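Glutathione s-transferase I (Zea mays, PDB 1AXD) catalyses the conjugation of glutathione to electrophilic compounds, a reaction by which maize detoxifies herbicides. Local coordinates at residues 125-128 with 129-132; 187-190 with 191-194. All coordinates share one frame; numbering follows the deposited sequence.

How the contacts relate
Helix 128-151 connects two contacts that do not touch: their centres lie 26 Å apart, and their nearest atoms about 17 Å. Contact 1 is the first turn of this long helix together with the loop leading into it, at the surface and 23 Å from the centre of the chain. Contact 2 lies on helix 187-198, which packs near the other end of the same helix, at Tyr145, Glu146, Leu149 and Thr150. Both fall within the helical C-terminal domain. Because enzymes of this family hold glutathione mainly through their thioredoxin-like N-terminal domain, both contacts probably belong to the helical framework rather than to the glutathione site.

Contact 1. Residues 125-128 with 129-132; sequences TTDQ and KVVD
Asp127 reaches its carboxylate forward over the start of the helix to Lys129, and OD1 accepts from Lys129 N at 3.3 Å. The bond is bent, and the N-H meets OD1 from 59° out of the carboxylate plane. A first torsion of -171° sets CG beside the carbonyl carbon, which turns the group along the emerging helix. The negative charge would be expected to ease the partial positive charge of the helix start. With alanine here the carboxylate is lost, which would probably leave Lys129 N without its side-chain acceptor and the first turn less firmly held.

Two backbone bonds start the helix: Val131 N to Asp127 O at 3.3 Å, and Asp132 N to Gln128 O at 2.8 Å. One turn on, the side chains of Gln128 and Asp132 pair as well. With the Gln128 chain bent at chi2, NE2 donates a hydrogen bond to Asp132 OD1 at 3.1 Å, the amide and carboxylate planes standing 68° apart. NE2 also bonds to Tyr179 OH, a second partner, which the two N-H groups of a primary amide allow.

Carbon-oxygen van der Waals contacts line the aspartate: Lys129 CG lies 3.2 Å from Asp127 OD1 as its chain leads outward, and Val130 CG2 sits 3.5 Å from Asp127 OD2. The apolar contact is between methyls, Thr126 CG2 meeting Val131 CG2 at 3.8 Å. Threonine suits this place doubly, since its OG1 bonds to Gln115 O on helix 88-122. Buried Val131 packs on that helix too, against Val116. The whole is an aspartate N-cap, opening helix 128-151 of the helical C-terminal domain of a glutathione S-transferase.

Contact 2. Residues 187-190 with 191-194; sequences PHVK and AWWS
Lys190 NZ donates to Ser194 OG at 2.8 Å, a bond between side chains one helical turn apart. The lysine chain reaches it by curling: CG stands anti to the backbone N (chi1 176°), and bends at the next three torsions fold the chain back along the helix. A lysine is long enough for this loop, and the short serine keeps its hydroxyl close to the helix. NZ also lies 3.9 Å from Trp193 CD1, obliquely to the indole.

Beneath the side chains runs regular alpha-helical bonding. Ala191 N donates to Pro187 O at 2.9 Å, Trp192 N to His188 O at 3.0 Å and Trp193 N to Val189 O at 2.8 Å. Proline, which lacks an N-H, costs nothing in the first turn, where no carbonyl of the helix would accept one.

Val189 and Trp192 lie side by side and point the same way, with Val189 CG1 3.7 Å from Trp192 CE3. The carbonyl oxygen Val189 O approaches the edge of that indole in its plane, 3.3 Å from Trp192 CE3. Both residues are buried and apolar in their packing, yet Trp192 NE1 is satisfied by Asp164.

Helix 187-198 thus sets Val189 and Trp192 against Tyr145 and Leu149 of helix 128-151, where His188 also bonds Glu146, while Trp193 turns to helix 168-174 and meets Phe175 edge-to-face.

Contact 1. Residues 125-128 with 129-132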
loop_
_atom_site.group_PDB
_atom_site.type_symbol
_atom_site.label_atom_id
_atom_site.label_comp_id
_atom_site.label_asym_id
_atom_site.label_seq_id
_atom_site.Cartn_x
_atom_site.Cartn_y
_atom_site.Cartn_z
ATOM N N THR A 125 -7.254 -17.162 23.709
ATOM C CA THR A 125 -6.573 -18.356 23.243
ATOM C C THR A 125 -6.323 -18.226 21.760
ATOM O O THR A 125 -6.946 -17.393 21.115
ATOM C CB THR A 125 -7.431 -19.606 23.490
ATOM O OG1 THR A 125 -8.736 -19.382 22.947
ATOM C CG2 THR A 125 -7.553 -19.909 25.004
ATOM N N THR A 126 -5.428 -19.052 21.229
ATOM C CA THR A 126 -5.095 -19.032 19.817
ATOM C C THR A 126 -6.033 -19.901 19.025
ATOM O O THR A 126 -6.314 -21.020 19.442
ATOM C CB THR A 126 -3.663 -19.535 19.610
ATOM O OG1 THR A 126 -2.767 -18.751 20.406
ATOM C CG2 THR A 126 -3.257 -19.424 18.136
ATOM N N ASP A 127 -6.546 -19.387 17.914
ATOM C CA ASP A 127 -7.438 -20.163 17.066
ATOM C C ASP A 127 -6.589 -20.805 16.017
ATOM O O ASP A 127 -6.183 -20.136 15.075
ATOM C CB ASP A 127 -8.504 -19.261 16.420
ATOM C CG ASP A 127 -9.592 -20.051 15.688
ATOM O OD1 ASP A 127 -9.554 -21.301 15.685
ATOM O OD2 ASP A 127 -10.499 -19.411 15.119
ATOM N N GLN A 128 -6.304 -22.090 16.180
ATOM C CA GLN A 128 -5.480 -22.801 15.218
ATOM C C GLN A 128 -6.080 -22.764 13.832
ATOM O O GLN A 128 -5.340 -22.696 12.875
ATOM C CB GLN A 128 -5.252 -24.245 15.663
ATOM C CG GLN A 128 -4.057 -24.921 14.990
ATOM C CD GLN A 128 -2.721 -24.332 15.429
ATOM O OE1 GLN A 128 -2.608 -23.778 16.514
ATOM N NE2 GLN A 128 -1.700 -24.463 14.579
ATOM N N LYS A 129 -7.406 -22.766 13.728
ATOM C CA LYS A 129 -8.083 -22.739 12.431
ATOM C C LYS A 129 -7.508 -21.647 11.596
ATOM O O LYS A 129 -6.977 -21.917 10.522
ATOM C CB LYS A 129 -9.587 -22.493 12.618
ATOM C CG LYS A 129 -10.286 -23.494 13.541
ATOM C CD LYS A 129 -11.769 -23.160 13.752
ATOM C CE LYS A 129 -12.438 -24.188 14.668
ATOM N NZ LYS A 129 -13.913 -24.013 14.781
ATOM N N VAL A 130 -7.581 -20.426 12.119
ATOM C CA VAL A 130 -7.070 -19.237 11.455
ATOM C C VAL A 130 -5.569 -19.353 11.175
ATOM O O VAL A 130 -5.146 -19.076 10.063
ATOM C CB VAL A 130 -7.373 -17.985 12.311
ATOM C CG1 VAL A 130 -6.801 -16.723 11.662
ATOM C CG2 VAL A 130 -8.880 -17.837 12.489
ATOM N N VAL A 131 -4.789 -19.798 12.151
ATOM C CA VAL A 131 -3.353 -19.940 11.957
ATOM C C VAL A 131 -3.019 -20.881 10.836
ATOM O O VAL A 131 -2.215 -20.531 9.997
ATOM C CB VAL A 131 -2.646 -20.407 13.253
ATOM C CG1 VAL A 131 -1.154 -20.725 12.981
ATOM C CG2 VAL A 131 -2.776 -19.317 14.336
ATOM N N ASP A 132 -3.657 -22.045 10.788
ATOM C CA ASP A 132 -3.387 -23.034 9.746
ATOM C C ASP A 132 -3.613 -22.574 8.331
ATOM O O ASP A 132 -2.764 -22.825 7.487
ATOM C CB ASP A 132 -4.177 -24.322 9.998
ATOM C CG ASP A 132 -3.628 -25.141 11.164
ATOM O OD1 ASP A 132 -2.503 -24.868 11.652
ATOM O OD2 ASP A 132 -4.328 -26.084 11.585
#

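Contact 2. Residues 187-190 with 191-194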
loop_
_atom_site.group_PDB
_atom_site.type_symbol
_atom_site.label_atom_id
_atom_site.label_comp_id
_atom_site.label_asym_id
_atom_site.label_seq_id
_atom_site.Cartn_x
_atom_site.Cartn_y
_atom_site.Cartn_z
ATOM N N PRO A 187 15.821 -21.439 2.615
ATOM C CA PRO A 187 17.229 -21.088 2.816
ATOM C C PRO A 187 17.599 -19.685 2.500
ATOM O O PRO A 187 18.281 -19.054 3.294
ATOM C CB PRO A 187 17.949 -22.059 1.887
ATOM C CG PRO A 187 17.113 -23.251 1.963
ATOM C CD PRO A 187 15.717 -22.704 1.867
ATOM N N HIS A 188 17.206 -19.203 1.325
ATOM C CA HIS A 188 17.530 -17.835 0.911
ATOM C C HIS A 188 16.793 -16.754 1.671
ATOM O O HIS A 188 17.380 -15.716 1.931
ATOM C CB HIS A 188 17.351 -17.690 -0.593
ATOM C CG HIS A 188 18.349 -18.471 -1.381
ATOM N ND1 HIS A 188 18.037 -19.647 -2.029
ATOM C CD2 HIS A 188 19.663 -18.247 -1.620
ATOM C CE1 HIS A 188 19.115 -20.112 -2.636
ATOM N NE2 HIS A 188 20.115 -19.280 -2.404
ATOM N N VAL A 189 15.532 -16.998 2.033
ATOM C CA VAL A 189 14.764 -16.031 2.817
ATOM C C VAL A 189 15.403 -16.015 4.195
ATOM O O VAL A 189 15.603 -14.942 4.749
ATOM C CB VAL A 189 13.261 -16.423 2.929
ATOM C CG1 VAL A 189 12.491 -15.382 3.748
ATOM C CG2 VAL A 189 12.635 -16.553 1.530
ATOM N N LYS A 190 15.796 -17.195 4.688
ATOM C CA LYS A 190 16.442 -17.343 5.996
ATOM C C LYS A 190 17.741 -16.591 6.055
ATOM O O LYS A 190 17.945 -15.815 6.978
ATOM C CB LYS A 190 16.692 -18.816 6.308
ATOM C CG LYS A 190 17.446 -19.072 7.614
ATOM C CD LYS A 190 16.555 -19.016 8.856
ATOM C CE LYS A 190 16.263 -17.592 9.336
ATOM N NZ LYS A 190 17.474 -16.851 9.812
ATOM N N ALA A 191 18.615 -16.818 5.081
ATOM C CA ALA A 191 19.903 -16.129 5.025
ATOM C C ALA A 191 19.660 -14.649 4.997
ATOM O O ALA A 191 20.265 -13.920 5.765
ATOM C CB ALA A 191 20.680 -16.586 3.781
ATOM N N TRP A 192 18.764 -14.229 4.110
ATOM C CA TRP A 192 18.355 -12.834 3.936
ATOM C C TRP A 192 17.935 -12.210 5.257
ATOM O O TRP A 192 18.380 -11.113 5.573
ATOM C CB TRP A 192 17.189 -12.799 2.933
ATOM C CG TRP A 192 16.435 -11.513 2.853
ATOM C CD1 TRP A 192 16.860 -10.342 2.295
ATOM C CD2 TRP A 192 15.097 -11.281 3.306
ATOM N NE1 TRP A 192 15.870 -9.399 2.371
ATOM C CE2 TRP A 192 14.775 -9.948 2.987
ATOM C CE3 TRP A 192 14.135 -12.077 3.946
ATOM C CZ2 TRP A 192 13.529 -9.386 3.287
ATOM C CZ3 TRP A 192 12.902 -11.525 4.241
ATOM C CH2 TRP A 192 12.608 -10.191 3.911
ATOM N N TRP A 193 17.090 -12.907 6.009
ATOM C CA TRP A 193 16.618 -12.427 7.301
ATOM C C TRP A 193 17.740 -12.322 8.308
ATOM O O TRP A 193 17.696 -11.454 9.161
ATOM C CB TRP A 193 15.520 -13.352 7.828
ATOM C CG TRP A 193 15.053 -13.001 9.196
ATOM C CD1 TRP A 193 15.014 -13.820 10.280
ATOM C CD2 TRP A 193 14.609 -11.714 9.643
ATOM N NE1 TRP A 193 14.584 -13.122 11.380
ATOM C CE2 TRP A 193 14.330 -11.826 11.017
ATOM C CE3 TRP A 193 14.424 -10.475 9.014
ATOM C CZ2 TRP A 193 13.880 -10.747 11.778
ATOM C CZ3 TRP A 193 13.975 -9.402 9.771
ATOM C CH2 TRP A 193 13.711 -9.547 11.138
ATOM N N SER A 194 18.719 -13.216 8.240
ATOM C CA SER A 194 19.850 -13.170 9.164
ATOM C C SER A 194 20.716 -11.979 8.828
ATOM O O SER A 194 21.184 -11.295 9.732
ATOM C CB SER A 194 20.677 -14.455 9.062
ATOM O OG SER A 194 19.853 -15.601 9.183
#